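Local coordinates for ftsY (PDB 1ZU4), which is the NG-domain part of a bacterial signal recognition particle receptor, an SRP54-type protein that joins a helical bundle to a P-loop GTPase-type domain, at residues A183-K186 with A187-N191; R97-K101 with E102-N106; M210-L213 with E214-N217; V111-N114 with G115-K118. All coordinates share one frame; numbering follows the deposited sequence.

In the fold
All four contacts are local and are grouped round the mainly parallel sheet of the P-loop GTPase-type domain, which has strand 106-111 near its middle. Contact 2 leads into that strand and contact 4 leaves it, their centres about 24 Å apart. Contacts 1 and 3 sit on two helices, 176-189 and 206-221, with centres about 19 Å apart and nearest atoms about 6 Å apart. Contacts 1 and 2 touch directly, where Leu105 CD2 packs on Ala187 CB at 3.8 Å. The bound sulfate lies in contact 4; contact 3 comes within about 5 Å of that contact, nearest atom to nearest atom, without touching it.

Contact 1: A183-K186 with A187-N191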
ATOM      1  N   ALA A 183     -15.445  20.795   0.421  1.00 16.95           N
ATOM      2  CA  ALA A 183     -13.958  20.751   0.476  1.00 18.39           C
ATOM      3  C   ALA A 183     -13.253  21.391  -0.736  1.00 20.65           C
ATOM      4  O   ALA A 183     -12.255  22.141  -0.598  1.00 20.55           O
ATOM      5  CB  ALA A 183     -13.506  19.295   0.670  1.00 18.19           C
ATOM      6  N   ILE A 184     -13.772  21.113  -1.930  1.00 21.92           N
ATOM      7  CA  ILE A 184     -13.119  21.605  -3.122  1.00 24.68           C
ATOM      8  C   ILE A 184     -13.087  23.122  -3.156  1.00 25.46           C
ATOM      9  O   ILE A 184     -12.069  23.701  -3.546  1.00 24.38           O
ATOM     10  CB  ILE A 184     -13.679  20.983  -4.399  1.00 25.00           C
ATOM     11  CG1 ILE A 184     -12.700  19.933  -4.912  1.00 26.60           C
ATOM     12  CG2 ILE A 184     -13.926  22.046  -5.455  1.00 27.64           C
ATOM     13  CD1 ILE A 184     -11.556  20.486  -5.803  1.00 29.46           C
ATOM     14  N   LYS A 185     -14.197  23.719  -2.704  1.00 26.12           N
ATOM     15  CA  LYS A 185     -14.396  25.145  -2.584  1.00 27.68           C
ATOM     16  C   LYS A 185     -13.347  25.791  -1.651  1.00 27.64           C
ATOM     17  O   LYS A 185     -12.621  26.709  -2.046  1.00 28.78           O
ATOM     18  CB  LYS A 185     -15.836  25.389  -2.080  1.00 27.71           C
ATOM     19  CG  LYS A 185     -16.266  26.867  -2.026  1.00 31.67           C
ATOM     20  CD  LYS A 185     -17.523  27.057  -1.178  1.00 34.67           C
ATOM     21  CE  LYS A 185     -17.568  28.483  -0.583  1.00 39.17           C
ATOM     22  NZ  LYS A 185     -17.644  29.593  -1.639  1.00 39.12           N
ATOM     23  N   LYS A 186     -13.272  25.303  -0.414  1.00 26.67           N
ATOM     24  CA  LYS A 186     -12.247  25.716   0.531  1.00 26.28           C
ATOM     25  C   LYS A 186     -10.822  25.520  -0.041  1.00 26.71           C
ATOM     26  O   LYS A 186      -9.971  26.401   0.095  1.00 27.86           O
ATOM     27  CB  LYS A 186     -12.417  24.884   1.812  1.00 24.53           C
ATOM     28  CG  LYS A 186     -11.492  25.200   2.914  1.00 24.38           C
ATOM     29  CD  LYS A 186     -12.057  24.608   4.204  1.00 24.44           C
ATOM     30  CE  LYS A 186     -11.121  24.782   5.359  1.00 27.04           C
ATOM     31  NZ  LYS A 186     -10.751  26.210   5.525  1.00 29.05           N
ATOM     32  N   ALA A 187     -10.574  24.379  -0.686  1.00 27.05           N
ATOM     33  CA  ALA A 187      -9.209  23.998  -1.068  1.00 27.89           C
ATOM     34  C   ALA A 187      -8.669  24.903  -2.152  1.00 27.93           C
ATOM     35  O   ALA A 187      -7.496  25.332  -2.108  1.00 25.97           O
ATOM     36  CB  ALA A 187      -9.122  22.512  -1.487  1.00 27.95           C
ATOM     37  N   LYS A 188      -9.563  25.213  -3.088  1.00 29.95           N
ATOM     38  CA  LYS A 188      -9.300  26.118  -4.195  1.00 31.63           C
ATOM     39  C   LYS A 188      -9.133  27.558  -3.726  1.00 32.26           C
ATOM     40  O   LYS A 188      -8.263  28.275  -4.236  1.00 34.08           O
ATOM     41  CB  LYS A 188     -10.419  26.015  -5.243  1.00 32.37           C
ATOM     42  CG  LYS A 188     -10.191  26.904  -6.467  1.00 34.91           C
ATOM     43  CD  LYS A 188     -11.264  26.695  -7.525  1.00 41.10           C
ATOM     44  CE  LYS A 188     -10.819  27.356  -8.870  1.00 44.21           C
ATOM     45  NZ  LYS A 188      -9.439  26.853  -9.294  1.00 44.84           N
ATOM     46  N   GLU A 189      -9.949  27.987  -2.769  1.00 32.03           N
ATOM     47  CA  GLU A 189      -9.980  29.387  -2.343  1.00 31.53           C
ATOM     48  C   GLU A 189      -8.866  29.805  -1.365  1.00 30.45           C
ATOM     49  O   GLU A 189      -8.457  30.982  -1.333  1.00 30.08           O
ATOM     50  CB  GLU A 189     -11.331  29.709  -1.724  1.00 31.82           C
ATOM     51  CG  GLU A 189     -12.491  29.708  -2.723  1.00 36.26           C
ATOM     52  CD  GLU A 189     -13.839  29.838  -2.033  1.00 40.49           C
ATOM     53  OE1 GLU A 189     -13.866  30.030  -0.786  1.00 40.44           O
ATOM     54  OE2 GLU A 189     -14.875  29.747  -2.741  1.00 44.38           O
ATOM     55  N   GLN A 190      -8.381  28.846  -0.579  1.00 28.70           N
ATOM     56  CA  GLN A 190      -7.370  29.113   0.449  1.00 26.52           C
ATOM     57  C   GLN A 190      -6.022  28.482   0.095  1.00 24.93           C
ATOM     58  O   GLN A 190      -5.156  28.293   0.936  1.00 22.87           O
ATOM     59  CB  GLN A 190      -7.879  28.668   1.830  1.00 26.88           C
ATOM     60  CG  GLN A 190      -9.208  29.370   2.180  1.00 28.56           C
ATOM     61  CD  GLN A 190      -9.802  28.962   3.503  1.00 32.50           C
ATOM     62  OE1 GLN A 190      -9.191  28.225   4.288  1.00 34.35           O
ATOM     63  NE2 GLN A 190     -11.012  29.459   3.775  1.00 33.40           N
ATOM     64  N   ASN A 191      -5.820  28.209  -1.178  1.00 23.70           N
ATOM     65  CA  ASN A 191      -4.469  27.816  -1.637  1.00 23.70           C
ATOM     66  C   ASN A 191      -3.896  26.549  -0.970  1.00 22.56           C
ATOM     67  O   ASN A 191      -2.683  26.437  -0.757  1.00 21.95           O
ATOM     68  CB  ASN A 191      -3.484  29.020  -1.531  1.00 24.55           C
ATOM     69  CG  ASN A 191      -2.136  28.793  -2.310  1.00 25.83           C
ATOM     70  OD1 ASN A 191      -1.043  29.156  -1.821  1.00 32.53           O
ATOM     71  ND2 ASN A 191      -2.223  28.243  -3.506  1.00 27.28           N
TER
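Four successive backbone bonds tie residues 183-186 to 187-191: the amides of Ala187, Lys188, Glu189 and Gln190 reach back to the carbonyl oxygens of Ala183, Ile184, Lys185 and Lys186. The first, Ala187 N to Ala183 O, is 2.8 Å. The last, Gln190 N to Lys186 O at 3.0 Å, brings in the first residue to leave helical backbone angles. On the outer side of this final turn Lys185 and Glu189 form an i to i+4 salt bridge. Lys185 NZ stands 3.0 Å from Glu189 OE2 and uses the syn lone pair of that oxygen, while Lys185 CG passes 3.3 Å from the same OE2, so the carboxylate rests against the aliphatic stem as well as the ammonium. This is the C-terminal end of helix 176-189, which packs on the central sheet of the GTPase-type domain: Ala183 and Ala187 touch Leu137 of strand 136-140, and Ile184 lies on Leu195. One residue further on, the spacing repeats with a neutral partner. Lys186 runs out with CG anti to its own backbone N (chi1 -178°) and bends at its last torsion, which brings NZ to 2.8 Å from Gln190 OE1. The ammonium sits above the plane of that amide, 37° out of it, rather than on a lone pair. A second, weak bond leads from Lys186 NZ to Tyr192 OH.

Contact 2: R97-K101 with E102-N106; sequences RIDFK and ENRLN
Phe100 and Asn106 lie face to face: the carboxamide is stacked on the ring, their planes 22° apart, with Asn106 ND2 3.3 Å above the ring plane and over its centre. At the edge of the ring, in its plane, lie Glu102 OE2 and a water that joins this oxygen to Phe100 O; the same OE2 is bonded to Tyr134 OH. The second flat group, the Arg104 guanidinium, carries Lys101 CG over one face, 3.3 Å above its centre, and at its edge Asp99 O, which takes a weak bond from Arg104 NH2. These groups meet round a type I beta turn, Lys101 to Arg104, which reverses the chain just ahead of strand 106-111 of the GTPase-type domain. Asn106, two residues past the turn, holds the backbone of Lys101, its first residue, with both ends of its amide. Its OD1 accepts from Lys101 N at 2.8 Å, while its ND2 donates to Lys101 O at 3.0 Å with the acceptor in the amide plane; ND2 also bonds to Asp193 O. Arg104 NE reaches the same OD1 at 3.0 Å, from the face opposite to Lys101 N, so the oxygen is held from both faces, with NE well above the carbonyl plane rather than on a lone pair. Asp99 gathers the two positive side chains, which probably eases the approach of Lys101 NZ to Arg104 NH1. Its carboxylate stands 68° from the guanidinium plane, and Asp99 OD1 lies 3.0 Å from Arg104 NH2 and 2.9 Å from Lys101 NZ, which takes its syn lone pair. A second water links Asp99 OD2 to Arg104 NH1.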
ATOM      1  N   ARG A  97       5.146   6.366  -9.450  1.00 28.92           N
ATOM      2  CA  ARG A  97       5.333   7.488  -8.512  1.00 28.63           C
ATOM      3  C   ARG A  97       4.012   8.055  -8.073  1.00 27.08           C
ATOM      4  O   ARG A  97       2.990   7.891  -8.752  1.00 26.28           O
ATOM      5  CB  ARG A  97       6.204   8.605  -9.105  1.00 29.31           C
ATOM      6  CG  ARG A  97       5.581   9.344 -10.301  1.00 34.79           C
ATOM      7  CD  ARG A  97       5.714  10.896 -10.138  1.00 42.18           C
ATOM      8  NE  ARG A  97       5.258  11.591 -11.353  1.00 47.26           N
ATOM      9  CZ  ARG A  97       6.025  11.838 -12.419  1.00 49.08           C
ATOM     10  NH1 ARG A  97       7.305  11.451 -12.421  1.00 50.60           N
ATOM     11  NH2 ARG A  97       5.515  12.469 -13.485  1.00 47.72           N
ATOM     12  N   ILE A  98       4.053   8.729  -6.931  1.00 25.36           N
ATOM     13  CA  ILE A  98       2.938   9.527  -6.450  1.00 24.13           C
ATOM     14  C   ILE A  98       2.868  10.806  -7.283  1.00 22.62           C
ATOM     15  O   ILE A  98       3.836  11.559  -7.379  1.00 21.54           O
ATOM     16  CB  ILE A  98       3.087   9.854  -4.920  1.00 23.68           C
ATOM     17  CG1 ILE A  98       3.378   8.578  -4.130  1.00 23.45           C
ATOM     18  CG2 ILE A  98       1.854  10.601  -4.362  1.00 23.95           C
ATOM     19  CD1 ILE A  98       2.255   7.654  -4.071  1.00 24.74           C
ATOM     20  N   ASP A  99       1.722  11.015  -7.910  1.00 22.17           N
ATOM     21  CA  ASP A  99       1.496  12.188  -8.759  1.00 22.32           C
ATOM     22  C   ASP A  99       1.186  13.404  -7.865  1.00 21.80           C
ATOM     23  O   ASP A  99       0.034  13.841  -7.731  1.00 21.34           O
ATOM     24  CB  ASP A  99       0.397  11.911  -9.783  1.00 22.27           C
ATOM     25  CG  ASP A  99       0.327  12.965 -10.880  1.00 24.98           C
ATOM     26  OD1 ASP A  99       1.223  13.806 -10.953  1.00 24.76           O
ATOM     27  OD2 ASP A  99      -0.657  12.981 -11.660  1.00 27.35           O
ATOM     28  N   PHE A 100       2.247  13.946  -7.270  1.00 21.86           N
ATOM     29  CA  PHE A 100       2.173  15.143  -6.426  1.00 20.85           C
ATOM     30  C   PHE A 100       3.000  16.216  -7.169  1.00 21.26           C
ATOM     31  O   PHE A 100       4.170  15.986  -7.479  1.00 21.27           O
ATOM     32  CB  PHE A 100       2.743  14.846  -5.039  1.00 19.76           C
ATOM     33  CG  PHE A 100       2.491  15.932  -4.041  1.00 18.45           C
ATOM     34  CD1 PHE A 100       1.424  15.839  -3.127  1.00 18.15           C
ATOM     35  CD2 PHE A 100       3.252  17.127  -4.087  1.00 19.72           C
ATOM     36  CE1 PHE A 100       1.149  16.908  -2.238  1.00 21.65           C
ATOM     37  CE2 PHE A 100       3.008  18.188  -3.198  1.00 19.72           C
ATOM     38  CZ  PHE A 100       1.961  18.088  -2.262  1.00 19.65           C
ATOM     39  N   LYS A 101       2.406  17.362  -7.485  1.00 21.40           N
ATOM     40  CA  LYS A 101       3.166  18.443  -8.144  1.00 22.00           C
ATOM     41  C   LYS A 101       3.099  19.645  -7.254  1.00 22.14           C
ATOM     42  O   LYS A 101       2.077  19.882  -6.643  1.00 22.00           O
ATOM     43  CB  LYS A 101       2.555  18.834  -9.495  1.00 22.12           C
ATOM     44  CG  LYS A 101       2.209  17.709 -10.436  1.00 24.57           C
ATOM     45  CD  LYS A 101       3.375  17.242 -11.246  1.00 29.78           C
ATOM     46  CE  LYS A 101       2.935  17.050 -12.693  1.00 32.18           C
ATOM     47  NZ  LYS A 101       2.093  15.844 -12.899  1.00 33.58           N
ATOM     48  N   GLU A 102       4.149  20.462  -7.264  1.00 23.97           N
ATOM     49  CA  GLU A 102       4.210  21.677  -6.447  1.00 24.96           C
ATOM     50  C   GLU A 102       3.201  22.736  -6.843  1.00 24.66           C
ATOM     51  O   GLU A 102       2.738  23.516  -6.004  1.00 26.31           O
ATOM     52  CB  GLU A 102       5.599  22.306  -6.571  1.00 25.08           C
ATOM     53  CG  GLU A 102       6.701  21.379  -6.147  1.00 25.86           C
ATOM     54  CD  GLU A 102       6.618  21.077  -4.695  1.00 27.93           C
ATOM     55  OE1 GLU A 102       6.776  22.014  -3.860  1.00 27.45           O
ATOM     56  OE2 GLU A 102       6.404  19.892  -4.388  1.00 29.65           O
ATOM     57  N   ASN A 103       2.916  22.854  -8.125  1.00 24.56           N
ATOM     58  CA  ASN A 103       2.191  24.041  -8.537  1.00 25.02           C
ATOM     59  C   ASN A 103       0.690  23.851  -8.721  1.00 23.66           C
ATOM     60  O   ASN A 103       0.060  24.542  -9.544  1.00 22.59           O
ATOM     61  CB  ASN A 103       2.847  24.664  -9.777  1.00 26.80           C
ATOM     62  CG  ASN A 103       3.365  23.603 -10.793  1.00 30.07           C
ATOM     63  OD1 ASN A 103       2.801  22.515 -10.941  1.00 32.52           O
ATOM     64  ND2 ASN A 103       4.443  23.954 -11.498  1.00 34.56           N
ATOM     65  N   ARG A 104       0.104  22.907  -7.975  1.00 23.39           N
ATOM     66  CA  ARG A 104      -1.330  22.639  -8.114  1.00 22.61           C
ATOM     67  C   ARG A 104      -1.993  22.126  -6.841  1.00 22.14           C
ATOM     68  O   ARG A 104      -1.337  21.869  -5.816  1.00 22.07           O
ATOM     69  CB  ARG A 104      -1.587  21.679  -9.260  1.00 23.53           C
ATOM     70  CG  ARG A 104      -1.312  20.233  -8.899  1.00 24.16           C
ATOM     71  CD  ARG A 104      -1.587  19.287 -10.022  1.00 25.16           C
ATOM     72  NE  ARG A 104      -1.221  17.957  -9.544  1.00 21.57           N
ATOM     73  CZ  ARG A 104      -0.986  16.905 -10.311  1.00 21.57           C
ATOM     74  NH1 ARG A 104      -1.119  16.972 -11.629  1.00 27.40           N
ATOM     75  NH2 ARG A 104      -0.647  15.770  -9.745  1.00 22.29           N
ATOM     76  N   LEU A 105      -3.310  21.997  -6.918  1.00 19.65           N
ATOM     77  CA  LEU A 105      -4.045  21.341  -5.866  1.00 19.68           C
ATOM     78  C   LEU A 105      -4.081  19.849  -6.174  1.00 18.03           C
ATOM     79  O   LEU A 105      -4.773  19.385  -7.074  1.00 19.33           O
ATOM     80  CB  LEU A 105      -5.444  21.947  -5.712  1.00 19.38           C
ATOM     81  CG  LEU A 105      -6.408  21.175  -4.821  1.00 18.49           C
ATOM     82  CD1 LEU A 105      -5.931  21.113  -3.435  1.00 16.39           C
ATOM     83  CD2 LEU A 105      -7.772  21.905  -4.964  1.00 22.02           C
ATOM     84  N   ASN A 106      -3.268  19.101  -5.454  1.00 16.21           N
ATOM     85  CA  ASN A 106      -3.209  17.662  -5.649  1.00 15.51           C
ATOM     86  C   ASN A 106      -4.444  17.073  -4.969  1.00 14.59           C
ATOM     87  O   ASN A 106      -4.837  17.500  -3.890  1.00 15.73           O
ATOM     88  CB  ASN A 106      -1.906  17.096  -5.033  1.00 15.08           C
ATOM     89  CG  ASN A 106      -0.668  17.696  -5.659  1.00 14.81           C
ATOM     90  OD1 ASN A 106      -0.320  17.348  -6.784  1.00 17.72           O
ATOM     91  ND2 ASN A 106      -0.058  18.674  -4.975  1.00 14.19           N
TER
HETATM   92  O   HOH W   1      -1.690  14.659 -13.833  1.00 36.71           O
HETATM   93  O   HOH W   2       6.293  17.970  -5.959  1.00 22.98           O

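Contact 3: M210-L213 with E214-N217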
ATOM      1  N   MET A 210     -19.994   3.424  -7.048  1.00 21.66           N
ATOM      2  CA  MET A 210     -19.558   3.994  -8.351  1.00 21.55           C
ATOM      3  C   MET A 210     -20.180   5.359  -8.706  1.00 21.57           C
ATOM      4  O   MET A 210     -19.447   6.274  -9.165  1.00 22.08           O
ATOM      5  CB  MET A 210     -19.781   3.005  -9.465  1.00 21.07           C
ATOM      6  CG  MET A 210     -18.953   1.801  -9.224  1.00 20.98           C
ATOM      7  SD  MET A 210     -19.117   0.508 -10.450  1.00 25.07           S
ATOM      8  CE  MET A 210     -18.061   1.081 -11.774  1.00 26.41           C
ATOM      9  N   ALA A 211     -21.499   5.497  -8.483  1.00 20.83           N
ATOM     10  CA  ALA A 211     -22.203   6.762  -8.743  1.00 21.22           C
ATOM     11  C   ALA A 211     -21.641   7.906  -7.929  1.00 21.23           C
ATOM     12  O   ALA A 211     -21.498   9.014  -8.437  1.00 22.27           O
ATOM     13  CB  ALA A 211     -23.757   6.641  -8.503  1.00 21.00           C
ATOM     14  N   GLU A 212     -21.367   7.636  -6.655  1.00 21.48           N
ATOM     15  CA  GLU A 212     -20.847   8.637  -5.753  1.00 21.31           C
ATOM     16  C   GLU A 212     -19.446   9.031  -6.215  1.00 20.53           C
ATOM     17  O   GLU A 212     -19.111  10.236  -6.245  1.00 20.25           O
ATOM     18  CB  GLU A 212     -20.840   8.101  -4.300  1.00 22.23           C
ATOM     19  CG  GLU A 212     -22.223   8.152  -3.584  1.00 23.12           C
ATOM     20  CD  GLU A 212     -22.818   9.581  -3.533  1.00 24.09           C
ATOM     21  OE1 GLU A 212     -22.068  10.565  -3.431  1.00 29.36           O
ATOM     22  OE2 GLU A 212     -24.045   9.739  -3.595  1.00 32.70           O
ATOM     23  N   LEU A 213     -18.631   8.032  -6.574  1.00 19.66           N
ATOM     24  CA  LEU A 213     -17.268   8.333  -7.052  1.00 19.18           C
ATOM     25  C   LEU A 213     -17.336   9.186  -8.300  1.00 19.26           C
ATOM     26  O   LEU A 213     -16.507  10.059  -8.502  1.00 18.19           O
ATOM     27  CB  LEU A 213     -16.498   7.047  -7.359  1.00 19.83           C
ATOM     28  CG  LEU A 213     -16.078   6.157  -6.154  1.00 21.15           C
ATOM     29  CD1 LEU A 213     -15.363   4.931  -6.619  1.00 22.59           C
ATOM     30  CD2 LEU A 213     -15.176   6.956  -5.216  1.00 22.67           C
ATOM     31  N   GLU A 214     -18.325   8.938  -9.162  1.00 19.48           N
ATOM     32  CA  GLU A 214     -18.414   9.713 -10.376  1.00 19.82           C
ATOM     33  C   GLU A 214     -18.925  11.142 -10.051  1.00 18.81           C
ATOM     34  O   GLU A 214     -18.389  12.138 -10.572  1.00 17.44           O
ATOM     35  CB  GLU A 214     -19.214   8.950 -11.462  1.00 21.05           C
ATOM     36  CG  GLU A 214     -19.480   9.742 -12.722  1.00 25.40           C
ATOM     37  CD  GLU A 214     -18.250   9.981 -13.581  1.00 31.80           C
ATOM     38  OE1 GLU A 214     -17.249   9.257 -13.400  1.00 33.27           O
ATOM     39  OE2 GLU A 214     -18.276  10.914 -14.438  1.00 33.99           O
ATOM     40  N   LYS A 215     -19.914  11.268  -9.168  1.00 18.08           N
ATOM     41  CA  LYS A 215     -20.272  12.619  -8.681  1.00 18.78           C
ATOM     42  C   LYS A 215     -19.058  13.376  -8.168  1.00 18.57           C
ATOM     43  O   LYS A 215     -18.850  14.547  -8.509  1.00 19.27           O
ATOM     44  CB  LYS A 215     -21.319  12.577  -7.572  1.00 18.90           C
ATOM     45  CG  LYS A 215     -22.689  12.431  -8.037  1.00 17.43           C
ATOM     46  CD  LYS A 215     -23.677  12.724  -6.923  1.00 20.43           C
ATOM     47  CE  LYS A 215     -24.226  11.451  -6.318  1.00 25.81           C
ATOM     48  NZ  LYS A 215     -25.616  11.677  -5.774  1.00 29.06           N
ATOM     49  N   MET A 216     -18.236  12.704  -7.376  1.00 18.83           N
ATOM     50  CA  MET A 216     -17.038  13.362  -6.799  1.00 18.42           C
ATOM     51  C   MET A 216     -16.075  13.819  -7.902  1.00 16.91           C
ATOM     52  O   MET A 216     -15.581  14.947  -7.898  1.00 18.71           O
ATOM     53  CB  MET A 216     -16.346  12.406  -5.832  1.00 16.36           C
ATOM     54  CG  MET A 216     -17.091  12.313  -4.520  1.00 19.81           C
ATOM     55  SD  MET A 216     -16.325  11.089  -3.479  1.00 20.14           S
ATOM     56  CE  MET A 216     -17.456  10.983  -2.160  1.00 18.77           C
ATOM     57  N   ASN A 217     -15.761  12.900  -8.800  1.00 17.24           N
ATOM     58  CA  ASN A 217     -14.959  13.144  -9.966  1.00 17.59           C
ATOM     59  C   ASN A 217     -15.429  14.369 -10.748  1.00 17.60           C
ATOM     60  O   ASN A 217     -14.628  15.234 -11.121  1.00 18.18           O
ATOM     61  CB  ASN A 217     -15.065  11.925 -10.856  1.00 17.17           C
ATOM     62  CG  ASN A 217     -14.175  10.792 -10.411  1.00 20.23           C
ATOM     63  OD1 ASN A 217     -13.267  10.964  -9.572  1.00 19.94           O
ATOM     64  ND2 ASN A 217     -14.411   9.599 -10.996  1.00 24.36           N
TER
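Glu212 and Lys215, three residues apart, lean across each other at a slant on one flank of the helix. The glutamate folds at chi2 (-57°), which turns its carboxylate back beside the next turn, and the lysine, bent at chi3, brings CE and NZ across its end. Glu212 OE2 touches the stem and the head of the lysine almost equally, lying 3.2 Å from Lys215 CE and 3.3 Å from Lys215 NZ. The salt bridge is therefore a glancing one, and the stronger partner of the ammonium is Asp175, which forms a salt bridge with NZ through OD2. Glu212 OE1 in turn receives a weak bond from Ala177 N and stands near Asp175 OD1, so the lysine probably offsets the crowding of these two acids. Met216 takes another direction: with CG beside its own backbone N, its extended chain starts across the preceding turn, CG being 3.4 Å from Glu212 O. Asn217 likewise lays its amide against the earlier turn, CG 3.1 Å from Leu213 O. Beneath them runs regular alpha-helical bonding, including Lys215 N to Ala211 O at 2.9 Å and Asn217 N to Leu213 O at 3.0 Å. The segment belongs to helix 206-221, whose Met216 packs on Pro176 and Val180 of helix 176-189 and on Met109 of strand 106-111, while Leu213 meets Ala254 in a loop.

Contact 4: V111-N114 with G115-K118. With SO4 (sulfate ion), chain B.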
ATOM      1  N   VAL A 111      -9.615   4.599  -1.023  1.00 16.63           N
ATOM      2  CA  VAL A 111     -10.739   3.670  -1.277  1.00 18.59           C
ATOM      3  C   VAL A 111     -10.435   2.304  -0.695  1.00 19.65           C
ATOM      4  O   VAL A 111      -9.309   2.037  -0.286  1.00 20.04           O
ATOM      5  CB  VAL A 111     -11.057   3.501  -2.786  1.00 17.65           C
ATOM      6  CG1 VAL A 111     -11.460   4.827  -3.419  1.00 17.88           C
ATOM      7  CG2 VAL A 111      -9.882   2.809  -3.549  1.00 16.59           C
ATOM      8  N   GLY A 112     -11.442   1.443  -0.697  1.00 22.77           N
ATOM      9  CA  GLY A 112     -11.334   0.084  -0.194  1.00 24.24           C
ATOM     10  C   GLY A 112     -12.579  -0.280   0.602  1.00 26.14           C
ATOM     11  O   GLY A 112     -13.431   0.584   0.903  1.00 23.88           O
ATOM     12  N   VAL A 113     -12.686  -1.564   0.944  1.00 28.77           N
ATOM     13  CA  VAL A 113     -13.766  -2.036   1.829  1.00 31.27           C
ATOM     14  C   VAL A 113     -13.469  -1.587   3.234  1.00 32.98           C
ATOM     15  O   VAL A 113     -12.317  -1.614   3.710  1.00 33.62           O
ATOM     16  CB  VAL A 113     -13.952  -3.580   1.870  1.00 31.19           C
ATOM     17  CG1 VAL A 113     -12.847  -4.234   2.642  1.00 31.56           C
ATOM     18  CG2 VAL A 113     -15.271  -3.935   2.555  1.00 31.29           C
ATOM     19  N   ASN A 114     -14.534  -1.202   3.905  1.00 35.16           N
ATOM     20  CA  ASN A 114     -14.461  -0.734   5.270  1.00 37.22           C
ATOM     21  C   ASN A 114     -13.750  -1.720   6.215  1.00 37.90           C
ATOM     22  O   ASN A 114     -13.730  -2.956   5.986  1.00 39.08           O
ATOM     23  CB  ASN A 114     -15.878  -0.354   5.714  1.00 37.59           C
ATOM     24  CG  ASN A 114     -16.506   0.670   4.754  1.00 40.08           C
ATOM     25  OD1 ASN A 114     -17.709   0.643   4.475  1.00 43.99           O
ATOM     26  ND2 ASN A 114     -15.677   1.578   4.238  1.00 42.37           N
ATOM     27  N   GLY A 115     -13.101  -1.160   7.229  1.00 37.92           N
ATOM     28  CA  GLY A 115     -12.376  -1.950   8.213  1.00 37.17           C
ATOM     29  C   GLY A 115     -11.037  -2.456   7.734  1.00 37.01           C
ATOM     30  O   GLY A 115     -10.496  -3.368   8.348  1.00 37.78           O
ATOM     31  N   THR A 116     -10.509  -1.890   6.642  1.00 36.22           N
ATOM     32  CA  THR A 116      -9.135  -2.193   6.165  1.00 34.82           C
ATOM     33  C   THR A 116      -8.122  -1.151   6.594  1.00 33.66           C
ATOM     34  O   THR A 116      -6.935  -1.361   6.411  1.00 33.45           O
ATOM     35  CB  THR A 116      -8.995  -2.331   4.606  1.00 35.34           C
ATOM     36  OG1 THR A 116      -9.581  -1.190   3.931  1.00 35.68           O
ATOM     37  CG2 THR A 116      -9.591  -3.631   4.114  1.00 35.88           C
ATOM     38  N   GLY A 117      -8.593  -0.024   7.140  1.00 32.34           N
ATOM     39  CA  GLY A 117      -7.697   1.025   7.658  1.00 30.18           C
ATOM     40  C   GLY A 117      -7.571   2.304   6.830  1.00 28.88           C
ATOM     41  O   GLY A 117      -6.526   2.982   6.866  1.00 28.55           O
ATOM     42  N   LYS A 118      -8.633   2.661   6.116  1.00 26.74           N
ATOM     43  CA  LYS A 118      -8.622   3.889   5.310  1.00 26.68           C
ATOM     44  C   LYS A 118      -8.435   5.155   6.129  1.00 25.74           C
ATOM     45  O   LYS A 118      -7.576   5.957   5.800  1.00 25.54           O
ATOM     46  CB  LYS A 118      -9.880   4.013   4.451  1.00 26.43           C
ATOM     47  CG  LYS A 118     -10.129   2.785   3.605  1.00 28.06           C
ATOM     48  CD  LYS A 118     -11.328   2.937   2.679  1.00 29.55           C
ATOM     49  CE  LYS A 118     -12.624   3.043   3.416  1.00 31.30           C
ATOM     50  NZ  LYS A 118     -13.711   2.888   2.435  1.00 31.71           N
TER
HETATM   51  S   SO4 B1130     -11.870   2.140   7.569  1.00 42.50           S
HETATM   52  O1  SO4 B1130     -11.584   3.580   7.399  1.00 37.90           O
HETATM   53  O2  SO4 B1130     -13.321   2.010   7.405  1.00 38.19           O
HETATM   54  O3  SO4 B1130     -11.271   1.279   6.522  1.00 39.99           O
HETATM   55  O4  SO4 B1130     -11.361   1.726   8.879  1.00 36.89           O
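Lys118 NZ bonds to Gly112 O at 2.8 Å, closing the loop from within, and round the rim of that loop consecutive backbone amides converge on a sulfate ion. One oxygen, O3, collects most of them: Gly117 N and Lys118 N each stand 3.0 Å from sulfate O3, while the bonds to it from Gly115 N and Thr116 N are weak. Gly115 N points much more directly at a second oxygen, sulfate O2, at 3.2 Å and an N-H...O angle of 174°. Thr119 N adds a further bond from the first turn of the helix. This nest of amides at the start of helix 118-131, with Gly117 as N-cap, fits a P-loop (Walker A motif), the strand-loop-helix element of this GTPase family; the sulfate, probably from the crystallisation liquor, probably occupies the place where loops of this kind hold a phosphate group. Behind the first shell, Thr116 steadies the bend. Its OG1, set between the backbone N and the carbonyl carbon (chi1 51°), donates to Val113 O at 2.8 Å, and its CG2 packs on Val113 CG1 at 3.6 Å. The backbone angles of Gly112 and Gly117 would press a side chain against the preceding carbonyl. Lys118 CD lies 3.5 Å from Val111 C, and the bend at chi3 turns CE and the ammonium back over the loop, 35° out of the Gly112 carbonyl plane. Thr199 O takes another bond from that ammonium, and strand 230-236 borders the loop through Val111 and Thr116.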